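Local coordinates for protein glycinin A3B4 subunit (Glycine max, PDB 2D5F) that serves as an 11S seed storage globulin that assembles into hexamers and is probably broken down at germination to supply nitrogen and amino acids, at residues 78-82 against 123-129; 114-118 against 327-332; 368-374 against 439-445; 388-394 against 420-426. All blocks are in the same frame, centred on the assembly; numbering follows the deposited sequence.

Interaction 1 (78-82 against 123-129)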
loop_
_atom_site.group_PDB
_atom_site.type_symbol
_atom_site.label_atom_id
_atom_site.label_comp_id
_atom_site.label_asym_id
_atom_site.label_seq_id
_atom_site.Cartn_x
_atom_site.Cartn_y
_atom_site.Cartn_z
ATOM N N ILE B 78 -12.625 18.874 -22.548
ATOM C CA ILE B 78 -11.265 18.391 -22.671
ATOM C C ILE B 78 -11.341 16.893 -22.932
ATOM O O ILE B 78 -12.185 16.197 -22.365
ATOM C CB ILE B 78 -10.455 18.647 -21.381
ATOM C CG1 ILE B 78 -9.055 18.032 -21.516
ATOM C CG2 ILE B 78 -11.203 18.072 -20.176
ATOM C CD1 ILE B 78 -8.095 18.403 -20.387
ATOM N N GLY B 79 -10.470 16.407 -23.806
ATOM C CA GLY B 79 -10.449 14.995 -24.107
ATOM C C GLY B 79 -9.030 14.475 -24.018
ATOM O O GLY B 79 -8.097 15.147 -24.452
ATOM N N PHE B 80 -8.861 13.293 -23.433
ATOM C CA PHE B 80 -7.541 12.695 -23.317
ATOM C C PHE B 80 -7.460 11.453 -24.184
ATOM O O PHE B 80 -8.480 10.910 -24.607
ATOM C CB PHE B 80 -7.247 12.266 -21.879
ATOM C CG PHE B 80 -7.325 13.373 -20.875
ATOM C CD1 PHE B 80 -8.551 13.777 -20.365
ATOM C CD2 PHE B 80 -6.166 13.974 -20.397
ATOM C CE1 PHE B 80 -8.620 14.756 -19.388
ATOM C CE2 PHE B 80 -6.225 14.954 -19.420
ATOM C CZ PHE B 80 -7.453 15.346 -18.912
ATOM N N ALA B 81 -6.238 11.003 -24.441
ATOM C CA ALA B 81 -6.017 9.791 -25.217
ATOM C C ALA B 81 -5.250 8.807 -24.323
ATOM O O ALA B 81 -4.025 8.790 -24.325
ATOM C CB ALA B 81 -5.206 10.096 -26.488
ATOM N N PHE B 82 -5.982 8.010 -23.547
ATOM C CA PHE B 82 -5.358 7.023 -22.674
ATOM C C PHE B 82 -4.957 5.837 -23.534
ATOM O O PHE B 82 -5.786 5.252 -24.232
ATOM C CB PHE B 82 -6.322 6.602 -21.563
ATOM C CG PHE B 82 -6.424 7.603 -20.449
ATOM C CD1 PHE B 82 -7.159 8.773 -20.606
ATOM C CD2 PHE B 82 -5.740 7.399 -19.252
ATOM C CE1 PHE B 82 -7.213 9.730 -19.585
ATOM C CE2 PHE B 82 -5.785 8.348 -18.225
ATOM C CZ PHE B 82 -6.526 9.517 -18.395
ATOM N N LEU B 123 -8.412 21.018 -13.608
ATOM C CA LEU B 123 -8.212 19.889 -14.510
ATOM C C LEU B 123 -6.804 19.379 -14.243
ATOM O O LEU B 123 -5.915 20.156 -13.890
ATOM C CB LEU B 123 -8.316 20.336 -15.977
ATOM C CG LEU B 123 -9.464 21.263 -16.404
ATOM C CD1 LEU B 123 -9.284 21.651 -17.869
ATOM C CD2 LEU B 123 -10.800 20.574 -16.198
ATOM N N VAL B 124 -6.596 18.080 -14.411
ATOM C CA VAL B 124 -5.278 17.497 -14.192
ATOM C C VAL B 124 -4.848 16.739 -15.437
ATOM O O VAL B 124 -5.592 15.894 -15.931
ATOM C CB VAL B 124 -5.299 16.513 -12.994
ATOM C CG1 VAL B 124 -3.918 15.928 -12.773
ATOM C CG2 VAL B 124 -5.790 17.228 -11.742
ATOM N N ILE B 125 -3.659 17.044 -15.952
ATOM C CA ILE B 125 -3.143 16.354 -17.135
ATOM C C ILE B 125 -2.044 15.377 -16.706
ATOM O O ILE B 125 -1.028 15.793 -16.155
ATOM C CB ILE B 125 -2.500 17.319 -18.149
ATOM C CG1 ILE B 125 -3.411 18.528 -18.415
ATOM C CG2 ILE B 125 -2.199 16.565 -19.441
ATOM C CD1 ILE B 125 -4.783 18.173 -18.944
ATOM N N PRO B 126 -2.234 14.068 -16.946
ATOM C CA PRO B 126 -1.213 13.084 -16.561
ATOM C C PRO B 126 0.030 13.190 -17.447
ATOM O O PRO B 126 -0.057 13.594 -18.610
ATOM C CB PRO B 126 -1.916 11.743 -16.766
ATOM C CG PRO B 126 -3.374 12.073 -16.626
ATOM C CD PRO B 126 -3.478 13.394 -17.360
ATOM N N PRO B 127 1.203 12.827 -16.909
ATOM C CA PRO B 127 2.433 12.897 -17.702
ATOM C C PRO B 127 2.334 11.974 -18.917
ATOM O O PRO B 127 1.843 10.845 -18.813
ATOM C CB PRO B 127 3.512 12.427 -16.724
ATOM C CG PRO B 127 2.934 12.761 -15.372
ATOM C CD PRO B 127 1.488 12.392 -15.527
ATOM N N GLY B 128 2.777 12.478 -20.066
ATOM C CA GLY B 128 2.783 11.693 -21.287
ATOM C C GLY B 128 1.449 11.419 -21.946
ATOM O O GLY B 128 1.414 10.868 -23.039
ATOM N N VAL B 129 0.355 11.794 -21.293
ATOM C CA VAL B 129 -0.972 11.560 -21.853
ATOM C C VAL B 129 -1.417 12.731 -22.733
ATOM O O VAL B 129 -1.463 13.883 -22.280
ATOM C CB VAL B 129 -2.024 11.353 -20.739
ATOM C CG1 VAL B 129 -3.410 11.228 -21.351
ATOM C CG2 VAL B 129 -1.684 10.102 -19.921
#
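The hydrophobic interior of the N-terminal cupin barrel is built here from Ile78, Phe80 and Phe82 on one wall and Leu123, Ile125, Pro126 and Val129 on the other. The axes of strands 78-80 and 123-125 pass 9.8 Å apart at 28°, and no hydrogen bond links the two segments, as expected of two sheets meeting face to face in a beta sandwich. Ile125 CD1 is shared: it meets Ile78 CD1 at 3.6 Å and Phe80 CE2 at 3.6 Å. Ile78 reaches it with a fully extended chain, CG1 anti to N (chi1 176°) and CD1 continuing straight on. The Phe80 ring lies across Pro126, CE2 to CD 3.8 Å, while CD2 meets Val129 CG1 at 4.0 Å. Its CZ also comes within 3.6 Å of Val124 O, a buried carbonyl for which the model offers no hydrogen-bond partner. Val129 arrives through the type II turn from Pro126, and its CG1 lies over one face of the Phe82 ring. Tyr131 of strand 131-135 touches Ile78, Phe80 and Ile125, Arg115 of strand 107-118 packs on Ile78 and Phe80, and helix 362-365 covers Val124 and Pro126 through Phe365.

Interaction 2 (114-118 against 327-332)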
loop_
_atom_site.group_PDB
_atom_site.type_symbol
_atom_site.label_atom_id
_atom_site.label_comp_id
_atom_site.label_asym_id
_atom_site.label_seq_id
_atom_site.Cartn_x
_atom_site.Cartn_y
_atom_site.Cartn_z
ATOM N N ILE B 114 -15.596 12.351 -23.348
ATOM C CA ILE B 114 -15.443 13.794 -23.442
ATOM C C ILE B 114 -15.822 14.345 -22.080
ATOM O O ILE B 114 -16.903 14.055 -21.570
ATOM C CB ILE B 114 -16.382 14.414 -24.508
ATOM C CG1 ILE B 114 -16.029 13.866 -25.893
ATOM C CG2 ILE B 114 -16.268 15.937 -24.490
ATOM C CD1 ILE B 114 -14.574 14.072 -26.286
ATOM N N ARG B 115 -14.929 15.124 -21.484
ATOM C CA ARG B 115 -15.195 15.691 -20.174
ATOM C C ARG B 115 -15.441 17.185 -20.300
ATOM O O ARG B 115 -14.698 17.894 -20.977
ATOM C CB ARG B 115 -14.016 15.430 -19.231
ATOM C CG ARG B 115 -13.650 13.949 -19.061
ATOM C CD ARG B 115 -12.211 13.705 -19.503
ATOM N NE ARG B 115 -11.803 12.299 -19.448
ATOM C CZ ARG B 115 -11.495 11.639 -18.336
ATOM N NH1 ARG B 115 -11.137 10.365 -18.402
ATOM N NH2 ARG B 115 -11.539 12.248 -17.160
ATOM N N HIS B 116 -16.494 17.657 -19.645
ATOM C CA HIS B 116 -16.849 19.065 -19.676
ATOM C C HIS B 116 -16.306 19.783 -18.454
ATOM O O HIS B 116 -16.202 19.194 -17.379
ATOM C CB HIS B 116 -18.371 19.210 -19.720
ATOM C CG HIS B 116 -18.987 18.695 -20.981
ATOM N ND1 HIS B 116 -19.148 19.478 -22.103
ATOM C CD2 HIS B 116 -19.439 17.462 -21.313
ATOM C CE1 HIS B 116 -19.674 18.749 -23.072
ATOM N NE2 HIS B 116 -19.859 17.523 -22.618
ATOM N N PHE B 117 -15.954 21.053 -18.624
ATOM C CA PHE B 117 -15.449 21.847 -17.518
ATOM C C PHE B 117 -16.046 23.243 -17.555
ATOM O O PHE B 117 -16.496 23.715 -18.605
ATOM C CB PHE B 117 -13.914 21.939 -17.545
ATOM C CG PHE B 117 -13.352 22.571 -18.790
ATOM C CD1 PHE B 117 -12.837 21.781 -19.816
ATOM C CD2 PHE B 117 -13.326 23.957 -18.932
ATOM C CE1 PHE B 117 -12.303 22.361 -20.966
ATOM C CE2 PHE B 117 -12.798 24.548 -20.075
ATOM C CZ PHE B 117 -12.284 23.745 -21.096
ATOM N N ASN B 118 -16.043 23.891 -16.397
ATOM C CA ASN B 118 -16.569 25.239 -16.247
ATOM C C ASN B 118 -15.606 26.036 -15.379
ATOM O O ASN B 118 -14.713 25.468 -14.741
ATOM C CB ASN B 118 -17.940 25.201 -15.566
ATOM C CG ASN B 118 -18.987 24.514 -16.409
ATOM O OD1 ASN B 118 -19.350 24.998 -17.477
ATOM N ND2 ASN B 118 -19.480 23.374 -15.933
ATOM N N CYS B 327 -9.248 3.465 -17.245
ATOM C CA CYS B 327 -9.507 4.163 -18.487
ATOM C C CYS B 327 -10.460 5.357 -18.332
ATOM O O CYS B 327 -10.687 6.112 -19.284
ATOM C CB CYS B 327 -10.026 3.164 -19.521
ATOM S SG CYS B 327 -8.764 1.977 -20.116
ATOM N N THR B 328 -11.012 5.528 -17.134
ATOM C CA THR B 328 -11.913 6.649 -16.856
ATOM C C THR B 328 -11.451 7.469 -15.641
ATOM O O THR B 328 -12.265 8.102 -14.963
ATOM C CB THR B 328 -13.389 6.181 -16.637
ATOM O OG1 THR B 328 -13.427 5.034 -15.777
ATOM C CG2 THR B 328 -14.040 5.845 -17.962
ATOM N N MET B 329 -10.139 7.435 -15.384
ATOM C CA MET B 329 -9.477 8.175 -14.300
ATOM C C MET B 329 -10.125 9.565 -14.191
ATOM O O MET B 329 -10.126 10.326 -15.162
ATOM C CB MET B 329 -7.975 8.300 -14.651
ATOM C CG MET B 329 -7.052 8.977 -13.628
ATOM S SD MET B 329 -5.299 9.175 -14.220
ATOM C CE MET B 329 -4.471 7.823 -13.373
ATOM N N LYS B 330 -10.700 9.884 -13.029
ATOM C CA LYS B 330 -11.339 11.188 -12.826
ATOM C C LYS B 330 -10.242 12.233 -12.859
ATOM O O LYS B 330 -9.310 12.182 -12.056
ATOM C CB LYS B 330 -12.048 11.242 -11.475
ATOM C CG LYS B 330 -12.895 12.494 -11.261
ATOM C CD LYS B 330 -13.404 12.552 -9.829
ATOM C CE LYS B 330 -14.758 13.250 -9.715
ATOM N NZ LYS B 330 -14.720 14.690 -10.062
ATOM N N LEU B 331 -10.354 13.196 -13.768
ATOM C CA LEU B 331 -9.313 14.199 -13.898
ATOM C C LEU B 331 -9.763 15.647 -13.838
ATOM O O LEU B 331 -9.105 16.539 -14.387
ATOM C CB LEU B 331 -8.530 13.951 -15.187
ATOM C CG LEU B 331 -7.649 12.699 -15.163
ATOM C CD1 LEU B 331 -7.056 12.455 -16.541
ATOM C CD2 LEU B 331 -6.550 12.878 -14.132
ATOM N N HIS B 332 -10.877 15.889 -13.162
ATOM C CA HIS B 332 -11.369 17.245 -13.022
ATOM C C HIS B 332 -12.307 17.330 -11.829
ATOM O O HIS B 332 -13.022 16.377 -11.509
ATOM C CB HIS B 332 -12.043 17.699 -14.325
ATOM C CG HIS B 332 -13.529 17.831 -14.236
ATOM N ND1 HIS B 332 -14.172 19.043 -14.369
ATOM C CD2 HIS B 332 -14.496 16.911 -14.016
ATOM C CE1 HIS B 332 -15.473 18.863 -14.233
ATOM N NE2 HIS B 332 -15.697 17.580 -14.017
#
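Arg115 reaches from strand 107-118 to the irregular segment 327-332 and grips it by a single carbonyl, Met329 O. Arg115 NH2 donates to Met329 O at 3.1 Å with an N-H...O angle of 154°; Arg115 NH1 adds a weak bond to the same oxygen at 3.4 Å. The acceptor lies at the edge of the guanidinium, in its plane, so both nitrogens converge on it. A bend at chi2 (120°) turns the Arg115 chain toward that carbonyl, and Leu331 CB closes in on Arg115 NH2 at 4.0 Å. His332 belongs to the tight part too: His332 CE1 comes to 3.2 Å from His116 O, a close contact rather than a hydrogen bond. The looser side begins at Phe117, whose CB stays 4.3 Å from His332 ND1, and continues in two partly exposed side chains: the imidazole of His116 turns away to Ser248, and Thr328 bonds through OG1 to Asn325 O. Lys330 NZ folds back on His332 O, 2.8 Å, and makes a salt bridge with Glu333. The disulfide of Cys327 with Cys85 is consistent with the bond that joins acidic and basic chains in mature 11S globulins. Strand 75-80 pairs with 107-118 and supplies Phe80 to cover Leu331, strand 121-125 packs Leu123 on Phe117 and His332, and Lys330 and His116 also touch a neighbouring subunit.

Interaction 3 (368-374 against 439-445)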
loop_
_atom_site.group_PDB
_atom_site.type_symbol
_atom_site.label_atom_id
_atom_site.label_comp_id
_atom_site.label_asym_id
_atom_site.label_seq_id
_atom_site.Cartn_x
_atom_site.Cartn_y
_atom_site.Cartn_z
ATOM N N SER B 368 -1.561 19.309 -5.307
ATOM C CA SER B 368 -2.820 19.613 -4.642
ATOM C C SER B 368 -3.022 21.115 -4.757
ATOM O O SER B 368 -2.175 21.825 -5.297
ATOM C CB SER B 368 -2.800 19.175 -3.173
ATOM O OG SER B 368 -1.729 19.758 -2.473
ATOM N N ALA B 369 -4.145 21.606 -4.257
ATOM C CA ALA B 369 -4.409 23.032 -4.339
ATOM C C ALA B 369 -5.462 23.487 -3.354
ATOM O O ALA B 369 -6.142 22.677 -2.729
ATOM C CB ALA B 369 -4.852 23.396 -5.757
ATOM N N GLN B 370 -5.566 24.802 -3.213
ATOM C CA GLN B 370 -6.573 25.402 -2.359
ATOM C C GLN B 370 -7.122 26.610 -3.101
ATOM O O GLN B 370 -6.441 27.197 -3.944
ATOM C CB GLN B 370 -5.980 25.843 -1.016
ATOM C CG GLN B 370 -5.661 24.683 -0.082
ATOM C CD GLN B 370 -5.231 25.142 1.295
ATOM O OE1 GLN B 370 -4.339 25.968 1.427
ATOM N NE2 GLN B 370 -5.868 24.598 2.333
ATOM N N TYR B 371 -8.376 26.940 -2.828
ATOM C CA TYR B 371 -8.976 28.118 -3.426
ATOM C C TYR B 371 -9.376 28.944 -2.224
ATOM O O TYR B 371 -10.083 28.462 -1.333
ATOM C CB TYR B 371 -10.200 27.785 -4.269
ATOM C CG TYR B 371 -10.615 28.961 -5.118
ATOM C CD1 TYR B 371 -11.725 29.743 -4.784
ATOM C CD2 TYR B 371 -9.859 29.333 -6.221
ATOM C CE1 TYR B 371 -12.062 30.876 -5.537
ATOM C CE2 TYR B 371 -10.185 30.455 -6.976
ATOM C CZ TYR B 371 -11.280 31.220 -6.631
ATOM O OH TYR B 371 -11.569 32.341 -7.378
ATOM N N VAL B 372 -8.887 30.174 -2.180
ATOM C CA VAL B 372 -9.161 31.049 -1.059
ATOM C C VAL B 372 -9.917 32.304 -1.471
ATOM O O VAL B 372 -9.584 32.946 -2.472
ATOM C CB VAL B 372 -7.838 31.470 -0.376
ATOM C CG1 VAL B 372 -8.119 32.399 0.792
ATOM C CG2 VAL B 372 -7.079 30.220 0.106
ATOM N N VAL B 373 -10.942 32.638 -0.694
ATOM C CA VAL B 373 -11.725 33.843 -0.941
ATOM C C VAL B 373 -11.741 34.654 0.347
ATOM O O VAL B 373 -12.233 34.189 1.374
ATOM C CB VAL B 373 -13.180 33.524 -1.333
ATOM C CG1 VAL B 373 -13.964 34.821 -1.500
ATOM C CG2 VAL B 373 -13.211 32.721 -2.626
ATOM N N LEU B 374 -11.167 35.851 0.295
ATOM C CA LEU B 374 -11.140 36.736 1.453
ATOM C C LEU B 374 -12.009 37.937 1.140
ATOM O O LEU B 374 -11.892 38.546 0.074
ATOM C CB LEU B 374 -9.713 37.193 1.763
ATOM C CG LEU B 374 -8.748 36.110 2.269
ATOM C CD1 LEU B 374 -7.338 36.688 2.400
ATOM C CD2 LEU B 374 -9.243 35.569 3.603
ATOM N N LEU B 439 -10.313 39.592 -2.058
ATOM C CA LEU B 439 -9.217 38.904 -2.727
ATOM C C LEU B 439 -9.540 37.431 -2.918
ATOM O O LEU B 439 -10.014 36.777 -1.995
ATOM C CB LEU B 439 -7.938 39.020 -1.898
ATOM C CG LEU B 439 -6.754 38.179 -2.390
ATOM C CD1 LEU B 439 -6.151 38.803 -3.642
ATOM C CD2 LEU B 439 -5.716 38.091 -1.293
ATOM N N GLU B 440 -9.283 36.918 -4.119
ATOM C CA GLU B 440 -9.520 35.511 -4.421
ATOM C C GLU B 440 -8.298 34.963 -5.138
ATOM O O GLU B 440 -7.723 35.631 -5.997
ATOM C CB GLU B 440 -10.723 35.318 -5.346
ATOM C CG GLU B 440 -12.038 35.847 -4.836
ATOM C CD GLU B 440 -13.207 35.306 -5.632
ATOM O OE1 GLU B 440 -14.311 35.865 -5.512
ATOM O OE2 GLU B 440 -13.027 34.311 -6.370
ATOM N N TYR B 441 -7.915 33.741 -4.798
ATOM C CA TYR B 441 -6.776 33.134 -5.452
ATOM C C TYR B 441 -6.733 31.625 -5.279
ATOM O O TYR B 441 -7.362 31.060 -4.382
ATOM C CB TYR B 441 -5.468 33.734 -4.919
ATOM C CG TYR B 441 -5.209 33.487 -3.449
ATOM C CD1 TYR B 441 -5.659 34.379 -2.475
ATOM C CD2 TYR B 441 -4.497 32.362 -3.032
ATOM C CE1 TYR B 441 -5.400 34.159 -1.121
ATOM C CE2 TYR B 441 -4.233 32.133 -1.685
ATOM C CZ TYR B 441 -4.682 33.030 -0.736
ATOM O OH TYR B 441 -4.391 32.799 0.588
ATOM N N VAL B 442 -6.002 30.974 -6.172
ATOM C CA VAL B 442 -5.819 29.539 -6.082
ATOM C C VAL B 442 -4.372 29.403 -5.637
ATOM O O VAL B 442 -3.552 30.288 -5.904
ATOM C CB VAL B 442 -5.996 28.831 -7.449
ATOM C CG1 VAL B 442 -5.000 29.382 -8.469
ATOM C CG2 VAL B 442 -5.785 27.330 -7.280
ATOM N N VAL B 443 -4.061 28.322 -4.938
ATOM C CA VAL B 443 -2.695 28.091 -4.496
ATOM C C VAL B 443 -2.339 26.683 -4.885
ATOM O O VAL B 443 -2.946 25.737 -4.393
ATOM C CB VAL B 443 -2.522 28.155 -2.974
ATOM C CG1 VAL B 443 -1.035 28.172 -2.631
ATOM C CG2 VAL B 443 -3.209 29.346 -2.421
ATOM N N PHE B 444 -1.365 26.540 -5.771
ATOM C CA PHE B 444 -0.932 25.217 -6.174
ATOM C C PHE B 444 0.139 24.785 -5.171
ATOM O O PHE B 444 0.987 25.585 -4.782
ATOM C CB PHE B 444 -0.345 25.257 -7.583
ATOM C CG PHE B 444 -1.290 25.789 -8.632
ATOM C CD1 PHE B 444 -1.172 27.100 -9.092
ATOM C CD2 PHE B 444 -2.270 24.968 -9.187
ATOM C CE1 PHE B 444 -2.013 27.586 -10.095
ATOM C CE2 PHE B 444 -3.122 25.444 -10.194
ATOM C CZ PHE B 444 -2.993 26.754 -10.649
ATOM N N LYS B 445 0.092 23.536 -4.727
ATOM C CA LYS B 445 1.089 23.040 -3.781
ATOM C C LYS B 445 1.675 21.748 -4.341
ATOM O O LYS B 445 0.937 20.874 -4.808
ATOM C CB LYS B 445 0.454 22.812 -2.404
ATOM C CG LYS B 445 -0.185 24.083 -1.838
ATOM C CD LYS B 445 -0.675 23.910 -0.411
ATOM C CE LYS B 445 -1.363 25.177 0.076
ATOM N NZ LYS B 445 -1.832 25.028 1.477
#
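Lys445 pairs with Ser368, and its side chain slants across to Gln370, two residues further along the facing strand. Lys445 CB lies 3.8 Å from Ser368 OG, a hydroxyl bonded to His447 O. CG and CD carry the extended chain onward, Lys445 CE comes to 3.4 Å from Gln370 OE1, and NZ ends in a 2.7 Å hydrogen bond to that same oxygen. The ammonium sits above the amide plane, 63° out of it, and NE2 of the same amide is held by Thr353. Beneath these side chains the strands form an antiparallel ladder of the C-terminal cupin barrel, in which hydrogen-bonded and non-hydrogen-bonded pairs take turns from Ser368-Lys445 to Leu374-Leu439. On the face that carries Lys445, Val372 CB makes a CH-pi contact 3.8 Å from the centroid of the Tyr441 ring. A bound magnesium ion lies about 3 Å from the Tyr441 side chain. The other face carries Tyr371, whose ring lies over Tyr441 O. Tyr371 CG, anti to the backbone N (chi1 -167°), directs the ring toward Glu440, where Tyr371 OH donates to Glu440 OE2 at 2.7 Å; the ring and carboxylate planes stand 88° apart. Tyr371 OH also bonds Thr395, and Glu440 OE1 forms a salt bridge with Arg396.

Interaction 4 (388-394 against 420-426)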
loop_
_atom_site.group_PDB
_atom_site.type_symbol
_atom_site.label_atom_id
_atom_site.label_comp_id
_atom_site.label_asym_id
_atom_site.label_seq_id
_atom_site.Cartn_x
_atom_site.Cartn_y
_atom_site.Cartn_z
ATOM N N ALA B 388 5.365 21.280 1.472
ATOM C CA ALA B 388 5.284 21.627 0.061
ATOM C C ALA B 388 5.531 23.086 -0.264
ATOM O O ALA B 388 5.244 23.964 0.541
ATOM C CB ALA B 388 3.923 21.222 -0.481
ATOM N N ASN B 389 6.085 23.328 -1.448
ATOM C CA ASN B 389 6.282 24.683 -1.922
ATOM C C ASN B 389 4.896 25.050 -2.438
ATOM O O ASN B 389 4.094 24.165 -2.752
ATOM C CB ASN B 389 7.280 24.737 -3.082
ATOM C CG ASN B 389 8.711 24.664 -2.624
ATOM O OD1 ASN B 389 9.076 25.260 -1.614
ATOM N ND2 ASN B 389 9.541 23.950 -3.377
ATOM N N SER B 390 4.611 26.342 -2.542
ATOM C CA SER B 390 3.301 26.769 -3.012
ATOM C C SER B 390 3.428 27.886 -4.026
ATOM O O SER B 390 4.415 28.621 -4.025
ATOM C CB SER B 390 2.453 27.270 -1.841
ATOM O OG SER B 390 2.206 26.238 -0.913
ATOM N N VAL B 391 2.429 28.002 -4.892
ATOM C CA VAL B 391 2.411 29.064 -5.895
ATOM C C VAL B 391 1.008 29.660 -5.936
ATOM O O VAL B 391 0.034 28.986 -6.294
ATOM C CB VAL B 391 2.775 28.543 -7.300
ATOM C CG1 VAL B 391 2.903 29.720 -8.266
ATOM C CG2 VAL B 391 4.077 27.751 -7.243
ATOM N N ILE B 392 0.914 30.923 -5.546
ATOM C CA ILE B 392 -0.353 31.625 -5.528
ATOM C C ILE B 392 -0.588 32.357 -6.839
ATOM O O ILE B 392 0.318 32.986 -7.380
ATOM C CB ILE B 392 -0.389 32.687 -4.407
ATOM C CG1 ILE B 392 -0.322 32.016 -3.037
ATOM C CG2 ILE B 392 -1.662 33.516 -4.517
ATOM C CD1 ILE B 392 -0.097 32.995 -1.903
ATOM N N TYR B 393 -1.802 32.247 -7.363
ATOM C CA TYR B 393 -2.171 32.975 -8.570
ATOM C C TYR B 393 -3.469 33.680 -8.192
ATOM O O TYR B 393 -4.454 33.026 -7.850
ATOM C CB TYR B 393 -2.427 32.049 -9.763
ATOM C CG TYR B 393 -2.925 32.819 -10.971
ATOM C CD1 TYR B 393 -2.039 33.513 -11.795
ATOM C CD2 TYR B 393 -4.294 32.938 -11.229
ATOM C CE1 TYR B 393 -2.503 34.316 -12.846
ATOM C CE2 TYR B 393 -4.771 33.739 -12.278
ATOM C CZ TYR B 393 -3.864 34.428 -13.078
ATOM O OH TYR B 393 -4.322 35.243 -14.090
ATOM N N VAL B 394 -3.468 35.008 -8.229
ATOM C CA VAL B 394 -4.667 35.754 -7.866
ATOM C C VAL B 394 -5.658 35.741 -9.013
ATOM O O VAL B 394 -5.336 36.134 -10.131
ATOM C CB VAL B 394 -4.325 37.206 -7.476
ATOM C CG1 VAL B 394 -5.604 37.966 -7.088
ATOM C CG2 VAL B 394 -3.349 37.195 -6.306
ATOM N N GLN B 420 -1.396 38.106 -10.977
ATOM C CA GLN B 420 -0.045 37.966 -10.464
ATOM C C GLN B 420 0.206 36.612 -9.817
ATOM O O GLN B 420 -0.698 35.997 -9.258
ATOM C CB GLN B 420 0.258 39.086 -9.472
ATOM C CG GLN B 420 0.087 40.449 -10.098
ATOM C CD GLN B 420 0.552 41.555 -9.197
ATOM O OE1 GLN B 420 0.115 41.659 -8.054
ATOM N NE2 GLN B 420 1.444 42.399 -9.708
ATOM N N LEU B 421 1.458 36.180 -9.896
ATOM C CA LEU B 421 1.904 34.895 -9.374
ATOM C C LEU B 421 2.911 35.128 -8.251
ATOM O O LEU B 421 3.864 35.879 -8.432
ATOM C CB LEU B 421 2.580 34.122 -10.509
ATOM C CG LEU B 421 2.801 32.624 -10.366
ATOM C CD1 LEU B 421 1.448 31.929 -10.446
ATOM C CD2 LEU B 421 3.707 32.125 -11.478
ATOM N N LEU B 422 2.713 34.484 -7.102
ATOM C CA LEU B 422 3.636 34.648 -5.979
ATOM C C LEU B 422 3.983 33.300 -5.367
ATOM O O LEU B 422 3.104 32.560 -4.917
ATOM C CB LEU B 422 3.035 35.540 -4.891
ATOM C CG LEU B 422 3.941 35.689 -3.661
ATOM C CD1 LEU B 422 5.188 36.490 -4.047
ATOM C CD2 LEU B 422 3.198 36.382 -2.529
ATOM N N VAL B 423 5.273 32.988 -5.352
ATOM C CA VAL B 423 5.745 31.731 -4.789
ATOM C C VAL B 423 5.920 31.836 -3.284
ATOM O O VAL B 423 6.494 32.813 -2.786
ATOM C CB VAL B 423 7.106 31.334 -5.386
ATOM C CG1 VAL B 423 7.683 30.128 -4.631
ATOM C CG2 VAL B 423 6.953 31.032 -6.862
ATOM N N VAL B 424 5.423 30.837 -2.559
ATOM C CA VAL B 424 5.590 30.805 -1.118
ATOM C C VAL B 424 6.323 29.498 -0.823
ATOM O O VAL B 424 5.727 28.420 -0.812
ATOM C CB VAL B 424 4.237 30.843 -0.369
ATOM C CG1 VAL B 424 4.477 30.774 1.142
ATOM C CG2 VAL B 424 3.477 32.128 -0.731
ATOM N N PRO B 425 7.643 29.584 -0.597
ATOM C CA PRO B 425 8.478 28.412 -0.307
ATOM C C PRO B 425 8.008 27.603 0.893
ATOM O O PRO B 425 7.405 28.137 1.822
ATOM C CB PRO B 425 9.861 29.019 -0.079
ATOM C CG PRO B 425 9.823 30.283 -0.943
ATOM C CD PRO B 425 8.451 30.816 -0.615
ATOM N N GLN B 426 8.294 26.304 0.856
ATOM C CA GLN B 426 7.943 25.401 1.933
ATOM C C GLN B 426 8.444 25.986 3.255
ATOM O O GLN B 426 9.550 26.528 3.324
ATOM C CB GLN B 426 8.588 24.036 1.681
ATOM C CG GLN B 426 8.471 23.035 2.830
ATOM C CD GLN B 426 9.176 21.722 2.526
ATOM O OE1 GLN B 426 10.072 21.666 1.679
ATOM N NE2 GLN B 426 8.790 20.661 3.232
HETATM O O HOH W 1 4.697 26.658 0.846
#
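Ala388 meets Gln426 through a CA-H...O contact, its carbonyl oxygen 3.4 Å from Gln426 CA, just before the strand proper begins. A water sits between Ala388 O and Val424 O, in hydrogen-bonding reach of both. Asn389 then substitutes a side chain for the backbone: OD1 takes Gln426 N at 2.8 Å, in the carbonyl plane, while ND2 bonds Gln155 O of a neighbouring subunit. From Ser390 the regular antiparallel ladder starts, Ser390 and Val424 exchanging two backbone bonds, while Ser390 OG turns to Asn385. Val391 CG1, placed anti to its own N (chi1 -173°), presses on Leu421 CD1 at 3.4 Å, a snug approach for two methyl carbons. Ile392 pairs with Leu422 and sends CD1 to Val424 CG2, 3.9 Å away; the Ile392 side chain also lies about 4 Å from a bound magnesium ion. Tyr393 crosses Leu421 at about a right angle, with Leu421 CD1 3.9 Å from Tyr393 CB and at the ring edge. Val394 N completes the ladder on Gln420 O at 3.1 Å. In this sheet of the C-terminal cupin barrel, strand 390-395 lies between 438-445 and 421-424, the latter outermost within the chain, while helix 38-43 of the N-terminal part covers Leu421 and Val423.

How the interactions relate
From the N terminus, interaction 1 opens at 78-82 and closes at 123-129, setting two walls of the first cupin barrel against each other. Interaction 2 crosses it: 114-118 falls within that loop, but its partner 327-332 returns only after a long, partly unmodelled region. The two touch through Ile78 N to Arg115 O within the first barrel, and through Val124 N to Leu331 O, which ties the later segment to it. Interaction 3 follows in series, spanning 368-374 to 439-445, and interaction 4 lies wholly within that span. Bonds from Val391 N to Phe444 O and from Tyr393 N to Val442 O join both ladders in one sheet of the second barrel.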